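Side-chain contacts in AgaA (Rhizobium radiobacter, PDB 6HLX), which binds the opine agropinic acid as the periplasmic substrate-binding protein of an ABC importer in an agrobacterial pathogen: residues D16-P21 against L86-D91; V28-H33 against S476-E481; I383-W388 against A427-I432. All blocks are in the same frame, centred on the assembly; numbering follows the deposited sequence.

Interaction 1 (D16-P21 against L86-D91); sequences DTVVQP and LERILD. With EDO (1,2-ethanediol), chain B.
Arg88 reaches from helix 79-90 to the loop 16-21 and holds the carboxylate of Asp16 end-on with its two terminal nitrogens, one to each oxygen. The two bonds are equally short but differ in straightness. Arg88 NH2 meets Asp16 OD2 at 2.8 Å almost straight (170°) and in the guanidinium plane, whereas the bond from Arg88 NH1 to Asp16 OD1, also 2.8 Å, is bent to 151°. The planes of the flat groups are 21° apart, and both nitrogens stand off the carboxylate plane, NH1 further than NH2, although both oxygens are approached on their syn sides. The two chains come from opposite directions: Asp16 has CG anti to its backbone N, and Arg88 is extended from CG to NE, the length needed to span the gap from the helix.

Arg88 NH1 also donates to a water, 2.9 Å away, which in turn donates to Thr17 OG1 at 2.8 Å. Asp16 OD1 takes a second, weak bond from Val18 N at 3.4 Å, inside a type I beta turn from Asp16 to Val19 that the bond from Val19 N to Asp16 O closes. This turn belongs to the loop between strand 3-8 and helix 23-32; the same loop of the solute-binding fold carries Gln20, which touches agropinic acid, but the salt bridge itself stands outside the pocket.

Val18 supplies the apolar half of the contact. Its CG2 lies over one face of the guanidinium, toward the rim and 3.8 Å from Arg88 NH1, while CG1 packs against Ile89 CG1 at 3.7 Å. A compact branched residue suits this place, since one methyl serves each neighbour. Elsewhere on the helix, Glu87 OE1 accepts from O1 of a 1,2-ethanediol, probably from the crystallisation liquor.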
ATOM      1  N   ASP A  16      -6.907   8.326 -10.608  1.00 21.08           N
ATOM      2  CA  ASP A  16      -5.754   8.428 -11.525  1.00 20.88           C
ATOM      3  C   ASP A  16      -4.877   7.186 -11.244  1.00 22.74           C
ATOM      4  O   ASP A  16      -4.473   6.949 -10.103  1.00 21.03           O
ATOM      5  CB  ASP A  16      -4.994   9.756 -11.309  1.00 22.69           C
ATOM      6  CG  ASP A  16      -3.802   9.946 -12.222  1.00 29.50           C
ATOM      7  OD1 ASP A  16      -3.204   8.934 -12.638  1.00 29.86           O
ATOM      8  OD2 ASP A  16      -3.434  11.105 -12.478  1.00 31.49           O
ATOM      9  N   THR A  17      -4.720   6.315 -12.251  1.00 20.45           N
ATOM     10  CA  THR A  17      -4.130   5.002 -11.970  1.00 19.65           C
ATOM     11  C   THR A  17      -2.757   5.034 -11.347  1.00 21.04           C
ATOM     12  O   THR A  17      -2.502   4.208 -10.462  1.00 21.77           O
ATOM     13  CB  THR A  17      -4.139   4.070 -13.185  1.00 20.84           C
ATOM     14  OG1 THR A  17      -3.231   4.559 -14.179  1.00 21.61           O
ATOM     15  CG2 THR A  17      -5.577   3.899 -13.779  1.00 19.22           C
ATOM     16  N   VAL A  18      -1.890   5.974 -11.777  1.00 18.29           N
ATOM     17  CA  VAL A  18      -0.479   5.994 -11.356  1.00 18.33           C
ATOM     18  C   VAL A  18      -0.283   6.519  -9.912  1.00 22.16           C
ATOM     19  O   VAL A  18       0.792   6.316  -9.328  1.00 21.80           O
ATOM     20  CB  VAL A  18       0.430   6.739 -12.361  1.00 21.50           C
ATOM     21  CG1 VAL A  18       0.318   6.148 -13.765  1.00 22.06           C
ATOM     22  CG2 VAL A  18       0.155   8.244 -12.365  1.00 21.87           C
ATOM     23  N   VAL A  19      -1.298   7.233  -9.381  1.00 19.20           N
ATOM     24  CA  VAL A  19      -1.263   7.799  -8.029  1.00 18.64           C
ATOM     25  C   VAL A  19      -1.712   6.761  -7.036  1.00 21.21           C
ATOM     26  O   VAL A  19      -2.691   6.049  -7.295  1.00 20.13           O
ATOM     27  CB  VAL A  19      -2.165   9.070  -7.952  1.00 22.51           C
ATOM     28  CG1 VAL A  19      -2.200   9.659  -6.549  1.00 22.49           C
ATOM     29  CG2 VAL A  19      -1.715  10.109  -8.964  1.00 22.96           C
ATOM     30  N   GLN A  20      -1.030   6.701  -5.885  1.00 17.29           N
ATOM     31  CA  GLN A  20      -1.388   5.784  -4.795  1.00 17.21           C
ATOM     32  C   GLN A  20      -2.094   6.672  -3.744  1.00 19.81           C
ATOM     33  O   GLN A  20      -1.409   7.329  -2.938  1.00 20.71           O
ATOM     34  CB  GLN A  20      -0.108   5.141  -4.211  1.00 18.81           C
ATOM     35  CG  GLN A  20      -0.332   3.812  -3.472  1.00 24.20           C
ATOM     36  CD  GLN A  20      -1.390   3.836  -2.403  1.00 30.93           C
ATOM     37  OE1 GLN A  20      -2.584   3.957  -2.696  1.00 23.57           O
ATOM     38  NE2 GLN A  20      -0.989   3.677  -1.151  1.00 23.30           N
ATOM     39  N   PRO A  21      -3.444   6.775  -3.760  1.00 19.24           N
ATOM     40  CA  PRO A  21      -4.108   7.689  -2.808  1.00 19.69           C
ATOM     41  C   PRO A  21      -4.377   7.053  -1.446  1.00 21.33           C
ATOM     42  O   PRO A  21      -4.771   7.745  -0.505  1.00 21.04           O
ATOM     43  CB  PRO A  21      -5.454   7.979  -3.499  1.00 21.35           C
ATOM     44  CG  PRO A  21      -5.787   6.662  -4.185  1.00 23.77           C
ATOM     45  CD  PRO A  21      -4.429   6.085  -4.636  1.00 19.73           C
ATOM     46  N   LEU A  86       3.125   2.614 -19.228  1.00 19.98           N
ATOM     47  CA  LEU A  86       4.429   2.561 -18.562  1.00 20.50           C
ATOM     48  C   LEU A  86       5.169   3.878 -18.669  1.00 23.51           C
ATOM     49  O   LEU A  86       5.755   4.325 -17.686  1.00 23.29           O
ATOM     50  CB  LEU A  86       5.281   1.397 -19.096  1.00 20.95           C
ATOM     51  CG  LEU A  86       4.747  -0.013 -18.792  1.00 25.33           C
ATOM     52  CD1 LEU A  86       5.608  -1.079 -19.467  1.00 26.15           C
ATOM     53  CD2 LEU A  86       4.640  -0.279 -17.277  1.00 27.49           C
ATOM     54  N   GLU A  87       5.118   4.532 -19.843  1.00 22.10           N
ATOM     55  CA  GLU A  87       5.774   5.837 -20.022  1.00 22.37           C
ATOM     56  C   GLU A  87       5.241   6.905 -19.068  1.00 27.55           C
ATOM     57  O   GLU A  87       6.020   7.749 -18.601  1.00 26.94           O
ATOM     58  CB  GLU A  87       5.718   6.282 -21.468  1.00 23.83           C
ATOM     59  CG  GLU A  87       6.803   5.587 -22.267  1.00 29.41           C
ATOM     60  CD  GLU A  87       6.798   5.874 -23.754  1.00 53.40           C
ATOM     61  OE1 GLU A  87       7.815   5.556 -24.409  1.00 42.42           O
ATOM     62  OE2 GLU A  87       5.786   6.405 -24.266  1.00 50.63           O
ATOM     63  N   ARG A  88       3.937   6.837 -18.727  1.00 23.96           N
ATOM     64  CA  ARG A  88       3.340   7.780 -17.762  1.00 24.89           C
ATOM     65  C   ARG A  88       3.923   7.560 -16.361  1.00 27.06           C
ATOM     66  O   ARG A  88       4.149   8.520 -15.617  1.00 27.53           O
ATOM     67  CB  ARG A  88       1.807   7.656 -17.758  1.00 26.23           C
ATOM     68  CG  ARG A  88       1.155   8.756 -16.957  1.00 32.47           C
ATOM     69  CD  ARG A  88      -0.268   9.076 -17.339  1.00 37.11           C
ATOM     70  NE  ARG A  88      -0.698  10.179 -16.492  1.00 44.99           N
ATOM     71  CZ  ARG A  88      -1.553  10.073 -15.481  1.00 53.88           C
ATOM     72  NH1 ARG A  88      -2.175   8.919 -15.242  1.00 29.27           N
ATOM     73  NH2 ARG A  88      -1.822  11.128 -14.722  1.00 39.86           N
ATOM     74  N   ILE A  89       4.195   6.306 -16.007  1.00 22.68           N
ATOM     75  CA  ILE A  89       4.787   5.987 -14.700  1.00 21.99           C
ATOM     76  C   ILE A  89       6.231   6.497 -14.646  1.00 26.75           C
ATOM     77  O   ILE A  89       6.669   7.075 -13.642  1.00 26.02           O
ATOM     78  CB  ILE A  89       4.730   4.459 -14.432  1.00 23.42           C
ATOM     79  CG1 ILE A  89       3.240   3.988 -14.346  1.00 22.63           C
ATOM     80  CG2 ILE A  89       5.514   4.116 -13.124  1.00 24.80           C
ATOM     81  CD1 ILE A  89       3.045   2.408 -14.494  1.00 26.27           C
ATOM     82  N   LEU A  90       6.964   6.282 -15.740  1.00 23.72           N
ATOM     83  CA  LEU A  90       8.384   6.633 -15.838  1.00 23.67           C
ATOM     84  C   LEU A  90       8.683   8.120 -15.954  1.00 28.21           C
ATOM     85  O   LEU A  90       9.828   8.529 -15.752  1.00 29.17           O
ATOM     86  CB  LEU A  90       9.014   5.883 -17.028  1.00 23.93           C
ATOM     87  CG  LEU A  90       8.976   4.345 -16.952  1.00 26.82           C
ATOM     88  CD1 LEU A  90       9.388   3.712 -18.308  1.00 28.24           C
ATOM     89  CD2 LEU A  90       9.829   3.815 -15.808  1.00 27.06           C
ATOM     90  N   ASP A  91       7.690   8.913 -16.332  1.00 24.52           N
ATOM     91  CA  ASP A  91       7.877  10.348 -16.579  1.00 24.77           C
ATOM     92  C   ASP A  91       8.374  11.075 -15.321  1.00 26.60           C
ATOM     93  O   ASP A  91       7.626  11.148 -14.363  1.00 26.58           O
ATOM     94  CB  ASP A  91       6.576  10.963 -17.088  1.00 26.52           C
ATOM     95  CG  ASP A  91       6.630  12.450 -17.460  1.00 35.00           C
ATOM     96  OD1 ASP A  91       7.697  13.084 -17.265  1.00 34.39           O
ATOM     97  OD2 ASP A  91       5.612  12.971 -17.923  1.00 37.64           O
TER
HETATM   98  C1  EDO B 636      11.108   4.575 -22.502  1.00 64.10           C
HETATM   99  O1  EDO B 636      10.280   4.364 -23.641  1.00 62.55           O
HETATM  100  C2  EDO B 636      10.658   5.865 -21.765  1.00 64.81           C
HETATM  101  O2  EDO B 636      11.451   6.056 -20.600  1.00 65.29           O
HETATM  102  O   HOH W   1      -2.612   6.261 -16.287  1.00 27.75           O

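Interaction 2 (V28-H33 against S476-E481); sequences VKLAIH and SGLSIE
Leu30, on helix 23-32, and Leu478, in the 3-10 segment 476-481, bring their branched ends together; they are the pair whose CA atoms are nearest, 5.0 Å apart. In both residues CG stands anti to the carbonyl carbon (chi1 -65° in Leu30, -82° in Leu478), and the second torsion is near 180° in each. Their conformations thus match, yet the chains cross at a slant, and Leu30 CD2 lies 3.8 Å from Leu478 CD2. Leu30 sets out toward the other segment from CA, whereas Leu478 starts off to the side and reaches its partner through CG and CD2.

Nearer the backbone, Leu30 CB sits 3.8 Å from Leu478 N and 4.0 Å from Gly477 C. Gly477, without a side chain, lets its backbone lie directly against Leu30 CB. Ala31 contributes just its CB, which meets Ile480 CG2 at 4.0 Å. Ile480 turns its other branch elsewhere, with CG1 anti to the backbone N (chi1 -160°) and CG2, the methyl that does the touching, between N and the carbonyl carbon. Ile480 also packs on Phe6, Val191 and Tyr193 of the sheet.

No direct hydrogen bond joins the segments. A water bridges them instead, donating to Leu30 O and to Leu478 O, 2.8 Å from each. Within the 3-10 segment, Ser479 folds back so that OG bonds to Ser476 O at 2.8 Å, an oxygen that Ser479 N also uses.

All five touching residues are buried. The contact seats the C-terminal 3-10 segment against the end of the first helix, over strands 3-8 and 190-195 of the mixed sheet: a hydrophobic layer of helices on a sheet, as expected of an alpha/beta lobe in a periplasmic binding protein.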
ATOM      1  N   VAL A  28     -11.262   0.530  -5.452  1.00 17.82           N
ATOM      2  CA  VAL A  28     -12.076   0.837  -6.626  1.00 18.64           C
ATOM      3  C   VAL A  28     -11.258   0.545  -7.905  1.00 21.05           C
ATOM      4  O   VAL A  28     -11.757  -0.096  -8.831  1.00 19.89           O
ATOM      5  CB  VAL A  28     -12.647   2.278  -6.600  1.00 20.78           C
ATOM      6  CG1 VAL A  28     -13.479   2.555  -7.858  1.00 20.45           C
ATOM      7  CG2 VAL A  28     -13.490   2.515  -5.334  1.00 19.83           C
ATOM      8  N   LYS A  29      -9.996   0.978  -7.933  1.00 18.05           N
ATOM      9  CA  LYS A  29      -9.143   0.732  -9.121  1.00 17.20           C
ATOM     10  C   LYS A  29      -9.029  -0.759  -9.441  1.00 19.92           C
ATOM     11  O   LYS A  29      -9.020  -1.128 -10.611  1.00 20.40           O
ATOM     12  CB  LYS A  29      -7.721   1.273  -8.913  1.00 18.61           C
ATOM     13  CG  LYS A  29      -7.659   2.787  -9.073  1.00 19.11           C
ATOM     14  CD  LYS A  29      -6.229   3.334  -9.253  1.00 20.51           C
ATOM     15  CE  LYS A  29      -5.321   3.008  -8.063  1.00 21.62           C
ATOM     16  NZ  LYS A  29      -4.051   3.799  -8.107  1.00 21.18           N
ATOM     17  N   LEU A  30      -8.964  -1.612  -8.407  1.00 16.96           N
ATOM     18  CA  LEU A  30      -8.787  -3.056  -8.612  1.00 17.18           C
ATOM     19  C   LEU A  30     -10.064  -3.774  -9.095  1.00 21.17           C
ATOM     20  O   LEU A  30     -10.002  -4.927  -9.524  1.00 21.84           O
ATOM     21  CB  LEU A  30      -8.170  -3.714  -7.374  1.00 17.54           C
ATOM     22  CG  LEU A  30      -6.743  -3.235  -7.084  1.00 21.06           C
ATOM     23  CD1 LEU A  30      -6.313  -3.648  -5.701  1.00 21.90           C
ATOM     24  CD2 LEU A  30      -5.737  -3.697  -8.175  1.00 21.62           C
ATOM     25  N   ALA A  31     -11.187  -3.063  -9.116  1.00 18.85           N
ATOM     26  CA  ALA A  31     -12.417  -3.596  -9.699  1.00 18.27           C
ATOM     27  C   ALA A  31     -12.439  -3.272 -11.201  1.00 20.88           C
ATOM     28  O   ALA A  31     -12.984  -4.040 -11.983  1.00 21.20           O
ATOM     29  CB  ALA A  31     -13.627  -2.936  -9.028  1.00 18.81           C
ATOM     30  N   ILE A  32     -11.922  -2.102 -11.586  1.00 17.84           N
ATOM     31  CA  ILE A  32     -12.024  -1.570 -12.957  1.00 18.20           C
ATOM     32  C   ILE A  32     -10.793  -1.829 -13.816  1.00 20.96           C
ATOM     33  O   ILE A  32     -10.895  -1.717 -15.037  1.00 20.70           O
ATOM     34  CB  ILE A  32     -12.250  -0.032 -12.809  1.00 24.09           C
ATOM     35  CG1 ILE A  32     -13.636   0.263 -12.174  1.00 25.59           C
ATOM     36  CG2 ILE A  32     -12.048   0.770 -14.127  1.00 29.50           C
ATOM     37  CD1 ILE A  32     -13.643   1.772 -11.555  1.00 37.21           C
ATOM     38  N   HIS A  33      -9.635  -2.063 -13.194  1.00 17.58           N
ATOM     39  CA  HIS A  33      -8.388  -2.139 -13.955  1.00 17.61           C
ATOM     40  C   HIS A  33      -7.632  -3.436 -13.803  1.00 21.31           C
ATOM     41  O   HIS A  33      -7.773  -4.116 -12.794  1.00 19.45           O
ATOM     42  CB  HIS A  33      -7.461  -0.980 -13.507  1.00 18.42           C
ATOM     43  CG  HIS A  33      -7.954   0.384 -13.895  1.00 20.94           C
ATOM     44  ND1 HIS A  33      -8.012   0.779 -15.215  1.00 22.38           N
ATOM     45  CD2 HIS A  33      -8.342   1.417 -13.107  1.00 21.52           C
ATOM     46  CE1 HIS A  33      -8.469   2.020 -15.199  1.00 22.35           C
ATOM     47  NE2 HIS A  33      -8.672   2.448 -13.943  1.00 21.60           N
ATOM     48  N   SER A 476      -6.949  -6.475  -1.588  1.00 19.28           N
ATOM     49  CA  SER A 476      -8.101  -7.391  -1.470  1.00 18.05           C
ATOM     50  C   SER A 476      -9.258  -7.068  -2.414  1.00 21.37           C
ATOM     51  O   SER A 476     -10.028  -7.981  -2.768  1.00 20.81           O
ATOM     52  CB  SER A 476      -8.606  -7.466  -0.032  1.00 19.27           C
ATOM     53  OG  SER A 476      -7.612  -7.985   0.837  1.00 20.97           O
ATOM     54  N   GLY A 477      -9.355  -5.794  -2.843  1.00 17.96           N
ATOM     55  CA  GLY A 477     -10.382  -5.393  -3.813  1.00 18.62           C
ATOM     56  C   GLY A 477     -10.316  -6.188  -5.114  1.00 21.95           C
ATOM     57  O   GLY A 477     -11.333  -6.332  -5.806  1.00 21.06           O
ATOM     58  N   LEU A 478      -9.137  -6.780  -5.436  1.00 18.56           N
ATOM     59  CA  LEU A 478      -9.035  -7.667  -6.611  1.00 19.18           C
ATOM     60  C   LEU A 478     -10.024  -8.840  -6.518  1.00 22.13           C
ATOM     61  O   LEU A 478     -10.555  -9.292  -7.542  1.00 23.84           O
ATOM     62  CB  LEU A 478      -7.627  -8.272  -6.688  1.00 19.14           C
ATOM     63  CG  LEU A 478      -6.560  -7.392  -7.323  1.00 22.93           C
ATOM     64  CD1 LEU A 478      -5.139  -7.919  -6.991  1.00 22.89           C
ATOM     65  CD2 LEU A 478      -6.755  -7.340  -8.846  1.00 25.53           C
ATOM     66  N   SER A 479     -10.257  -9.353  -5.295  1.00 18.43           N
ATOM     67  CA  SER A 479     -11.107 -10.527  -5.097  1.00 19.04           C
ATOM     68  C   SER A 479     -12.611 -10.259  -5.379  1.00 20.70           C
ATOM     69  O   SER A 479     -13.407 -11.204  -5.364  1.00 22.75           O
ATOM     70  CB  SER A 479     -10.891 -11.119  -3.704  1.00 22.34           C
ATOM     71  OG  SER A 479     -11.556 -10.354  -2.710  1.00 21.43           O
ATOM     72  N   ILE A 480     -12.998  -8.979  -5.641  1.00 17.77           N
ATOM     73  CA  ILE A 480     -14.414  -8.676  -5.949  1.00 18.65           C
ATOM     74  C   ILE A 480     -14.886  -9.434  -7.210  1.00 21.41           C
ATOM     75  O   ILE A 480     -16.077  -9.672  -7.368  1.00 21.87           O
ATOM     76  CB  ILE A 480     -14.659  -7.138  -6.056  1.00 20.86           C
ATOM     77  CG1 ILE A 480     -16.187  -6.760  -5.889  1.00 21.03           C
ATOM     78  CG2 ILE A 480     -14.058  -6.532  -7.337  1.00 20.87           C
ATOM     79  CD1 ILE A 480     -16.705  -6.864  -4.409  1.00 26.17           C
ATOM     80  N   GLU A 481     -13.956  -9.814  -8.102  1.00 19.84           N
ATOM     81  CA  GLU A 481     -14.360 -10.544  -9.312  1.00 19.91           C
ATOM     82  C   GLU A 481     -14.860 -11.964  -9.008  1.00 24.15           C
ATOM     83  O   GLU A 481     -15.448 -12.599  -9.881  1.00 23.38           O
ATOM     84  CB  GLU A 481     -13.226 -10.585 -10.342  1.00 21.01           C
ATOM     85  CG  GLU A 481     -12.031 -11.445  -9.948  1.00 24.73           C
ATOM     86  CD  GLU A 481     -10.990 -11.585 -11.045  1.00 38.39           C
ATOM     87  OE1 GLU A 481     -11.227 -11.060 -12.152  1.00 28.02           O
ATOM     88  OE2 GLU A 481      -9.946 -12.229 -10.807  1.00 40.57           O
TER
HETATM   89  O   HOH W   2     -11.308  -7.396  -9.421  1.00 24.05           O

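Interaction 3 (I383-W388 against A427-I432); sequences ITDADW and AERVKI
Asp385 is the first residue of the loop 383-388 to meet helix 426-443, where it faces Arg429. Its carboxylate is swung away from the backbone N and presents both oxygens to the guanidinium end-on. Arg429 NH2 donates to Asp385 OD1 and Arg429 NH1 to Asp385 OD2, each at 2.9 Å. Both bonds use syn lone pairs and are nearly straight (174° and 177°), and the two planes are nearly coplanar (9°). Arg429 is bent at chi3, and its NE donates to Gly420 O while NH1 also bonds to Tyr433 OH, so further bonds fix the rotation of the guanidinium.

Ala386 follows, its small CB 4.2 Å from Arg429 NH1. Asp387 N then donates to Asp385 OD2 at 2.8 Å, approaching from above the carboxylate plane; that oxygen therefore serves two donors. The acid of Asp387 itself turns to Ser390 OG and Arg421. Trp388 N closes a type I beta turn on Asp385 O.

Aspartate suits this place because its short side chain brings OD2 back to the N-H two residues on while both oxygens still face the arginine. The result is a helix-capping bond ahead of helix 388-393, made by an acid that a buried, bidentate Asp-Arg salt bridge ties to helix 426-443.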
ATOM      1  N   ILE A 383       4.996  -5.180  -2.419  1.00 18.30           N
ATOM      2  CA  ILE A 383       5.165  -6.409  -3.188  1.00 17.49           C
ATOM      3  C   ILE A 383       5.560  -7.517  -2.204  1.00 22.09           C
ATOM      4  O   ILE A 383       6.009  -7.217  -1.095  1.00 21.14           O
ATOM      5  CB  ILE A 383       6.229  -6.271  -4.319  1.00 19.20           C
ATOM      6  CG1 ILE A 383       7.620  -5.899  -3.761  1.00 18.92           C
ATOM      7  CG2 ILE A 383       5.732  -5.279  -5.414  1.00 19.35           C
ATOM      8  CD1 ILE A 383       8.761  -6.148  -4.758  1.00 22.56           C
ATOM      9  N   THR A 384       5.406  -8.779  -2.611  1.00 18.35           N
ATOM     10  CA  THR A 384       5.743  -9.884  -1.724  1.00 19.18           C
ATOM     11  C   THR A 384       7.147 -10.462  -2.008  1.00 24.73           C
ATOM     12  O   THR A 384       7.399 -11.615  -1.693  1.00 26.86           O
ATOM     13  CB  THR A 384       4.665 -10.959  -1.745  1.00 25.64           C
ATOM     14  OG1 THR A 384       4.574 -11.440  -3.080  1.00 25.84           O
ATOM     15  CG2 THR A 384       3.317 -10.434  -1.282  1.00 28.72           C
ATOM     16  N   ASP A 385       8.028  -9.683  -2.626  1.00 21.01           N
ATOM     17  CA  ASP A 385       9.426 -10.065  -2.800  1.00 19.32           C
ATOM     18  C   ASP A 385      10.174  -9.225  -1.757  1.00 22.30           C
ATOM     19  O   ASP A 385       9.724  -8.110  -1.419  1.00 20.17           O
ATOM     20  CB  ASP A 385       9.944  -9.723  -4.216  1.00 19.74           C
ATOM     21  CG  ASP A 385      11.427 -10.051  -4.364  1.00 23.31           C
ATOM     22  OD1 ASP A 385      11.760 -11.244  -4.510  1.00 21.69           O
ATOM     23  OD2 ASP A 385      12.251  -9.126  -4.243  1.00 22.88           O
ATOM     24  N   ALA A 386      11.368  -9.692  -1.326  1.00 18.75           N
ATOM     25  CA  ALA A 386      12.197  -8.968  -0.345  1.00 18.58           C
ATOM     26  C   ALA A 386      12.493  -7.530  -0.793  1.00 21.37           C
ATOM     27  O   ALA A 386      12.767  -6.664   0.058  1.00 22.46           O
ATOM     28  CB  ALA A 386      13.505  -9.696  -0.139  1.00 19.99           C
ATOM     29  N   ASP A 387      12.475  -7.270  -2.123  1.00 19.03           N
ATOM     30  CA  ASP A 387      12.749  -5.922  -2.637  1.00 19.14           C
ATOM     31  C   ASP A 387      11.662  -4.894  -2.279  1.00 22.09           C
ATOM     32  O   ASP A 387      11.806  -3.714  -2.619  1.00 22.20           O
ATOM     33  CB  ASP A 387      13.057  -5.908  -4.144  1.00 21.17           C
ATOM     34  CG  ASP A 387      13.641  -4.580  -4.607  1.00 24.75           C
ATOM     35  OD1 ASP A 387      14.634  -4.122  -3.994  1.00 23.63           O
ATOM     36  OD2 ASP A 387      13.058  -3.968  -5.527  1.00 28.12           O
ATOM     37  N   TRP A 388      10.606  -5.308  -1.541  1.00 18.84           N
ATOM     38  CA  TRP A 388       9.635  -4.321  -1.028  1.00 19.40           C
ATOM     39  C   TRP A 388      10.421  -3.267  -0.215  1.00 21.16           C
ATOM     40  O   TRP A 388      10.024  -2.108  -0.132  1.00 21.00           O
ATOM     41  CB  TRP A 388       8.578  -4.986  -0.121  1.00 18.40           C
ATOM     42  CG  TRP A 388       9.068  -5.492   1.219  1.00 19.14           C
ATOM     43  CD1 TRP A 388       9.472  -6.763   1.516  1.00 22.12           C
ATOM     44  CD2 TRP A 388       9.062  -4.767   2.469  1.00 19.03           C
ATOM     45  NE1 TRP A 388       9.764  -6.868   2.864  1.00 21.26           N
ATOM     46  CE2 TRP A 388       9.494  -5.663   3.476  1.00 22.65           C
ATOM     47  CE3 TRP A 388       8.727  -3.442   2.837  1.00 19.75           C
ATOM     48  CZ2 TRP A 388       9.570  -5.289   4.837  1.00 21.72           C
ATOM     49  CZ3 TRP A 388       8.824  -3.066   4.180  1.00 20.67           C
ATOM     50  CH2 TRP A 388       9.269  -3.974   5.156  1.00 21.32           C
ATOM     51  N   ALA A 427      19.765 -18.214  -1.813  1.00 32.18           N
ATOM     52  CA  ALA A 427      20.791 -18.553  -0.799  1.00 32.30           C
ATOM     53  C   ALA A 427      21.827 -17.407  -0.691  1.00 34.51           C
ATOM     54  O   ALA A 427      22.370 -17.131   0.393  1.00 33.17           O
ATOM     55  CB  ALA A 427      21.487 -19.858  -1.170  1.00 34.29           C
ATOM     56  N   GLU A 428      22.073 -16.711  -1.819  1.00 30.77           N
ATOM     57  CA  GLU A 428      22.991 -15.564  -1.828  1.00 29.64           C
ATOM     58  C   GLU A 428      22.207 -14.296  -1.448  1.00 29.36           C
ATOM     59  O   GLU A 428      22.709 -13.450  -0.700  1.00 27.86           O
ATOM     60  CB  GLU A 428      23.663 -15.406  -3.208  1.00 31.45           C
ATOM     61  CG  GLU A 428      24.688 -16.504  -3.505  1.00 42.80           C
ATOM     62  CD  GLU A 428      25.727 -16.721  -2.415  1.00 70.62           C
ATOM     63  OE1 GLU A 428      26.418 -15.743  -2.044  1.00 55.96           O
ATOM     64  OE2 GLU A 428      25.831 -17.865  -1.912  1.00 70.50           O
ATOM     65  N   ARG A 429      20.959 -14.193  -1.908  1.00 25.37           N
ATOM     66  CA  ARG A 429      20.149 -13.008  -1.576  1.00 23.19           C
ATOM     67  C   ARG A 429      19.957 -12.867  -0.063  1.00 25.94           C
ATOM     68  O   ARG A 429      20.000 -11.754   0.444  1.00 26.10           O
ATOM     69  CB  ARG A 429      18.755 -13.067  -2.245  1.00 24.07           C
ATOM     70  CG  ARG A 429      18.744 -12.866  -3.741  1.00 27.55           C
ATOM     71  CD  ARG A 429      17.305 -12.790  -4.255  1.00 26.40           C
ATOM     72  NE  ARG A 429      16.761 -11.442  -4.092  1.00 23.33           N
ATOM     73  CZ  ARG A 429      15.470 -11.138  -4.181  1.00 30.41           C
ATOM     74  NH1 ARG A 429      15.067  -9.873  -4.051  1.00 23.36           N
ATOM     75  NH2 ARG A 429      14.570 -12.089  -4.424  1.00 25.33           N
ATOM     76  N   VAL A 430      19.794 -13.979   0.659  1.00 25.94           N
ATOM     77  CA  VAL A 430      19.527 -13.891   2.093  1.00 28.02           C
ATOM     78  C   VAL A 430      20.719 -13.244   2.863  1.00 31.38           C
ATOM     79  O   VAL A 430      20.468 -12.427   3.757  1.00 30.86           O
ATOM     80  CB  VAL A 430      19.013 -15.220   2.707  1.00 34.03           C
ATOM     81  CG1 VAL A 430      20.120 -16.218   2.957  1.00 34.00           C
ATOM     82  CG2 VAL A 430      18.185 -14.960   3.972  1.00 34.34           C
ATOM     83  N   LYS A 431      21.983 -13.495   2.439  1.00 27.06           N
ATOM     84  CA  LYS A 431      23.175 -12.900   3.062  1.00 26.12           C
ATOM     85  C   LYS A 431      23.153 -11.375   2.867  1.00 26.47           C
ATOM     86  O   LYS A 431      23.585 -10.622   3.743  1.00 25.56           O
ATOM     87  CB  LYS A 431      24.457 -13.437   2.399  1.00 29.11           C
ATOM     88  CG  LYS A 431      24.671 -14.945   2.519  1.00 37.85           C
ATOM     89  CD  LYS A 431      26.006 -15.308   1.860  1.00 45.09           C
ATOM     90  CE  LYS A 431      26.258 -16.790   1.767  1.00 57.45           C
ATOM     91  NZ  LYS A 431      27.559 -17.068   1.102  1.00 66.14           N
ATOM     92  N   ILE A 432      22.690 -10.935   1.686  1.00 22.33           N
ATOM     93  CA  ILE A 432      22.605  -9.521   1.328  1.00 21.18           C
ATOM     94  C   ILE A 432      21.566  -8.825   2.214  1.00 24.54           C
ATOM     95  O   ILE A 432      21.860  -7.780   2.791  1.00 23.72           O
ATOM     96  CB  ILE A 432      22.291  -9.366  -0.184  1.00 24.25           C
ATOM     97  CG1 ILE A 432      23.430  -9.955  -1.051  1.00 25.01           C
ATOM     98  CG2 ILE A 432      22.041  -7.892  -0.526  1.00 25.06           C
ATOM     99  CD1 ILE A 432      22.972 -10.326  -2.462  1.00 26.92           C
TER

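From the N terminus, the chain first passes through loop 16-21, after strand 3-8, and then helix 23-32, which carries 28-33. Interaction 1 closes first, when helix 79-90 returns to the loop. Interaction 2 stays open until 476-481, near the C terminus, joining helix 23-32 to the C-terminal 3-10 segment, and so crosses interaction 1. Interaction 3 closes a short, strand-free loop, joining the residues before helix 388-393 to helix 426-443; it is nested inside interaction 2 and follows interaction 1 in series. Interactions 1 and 2 touch through Lys29 NZ, 2.8 Å from Thr17 O. Interaction 3 stands apart, its nearest atoms about 11 Å from either of the others.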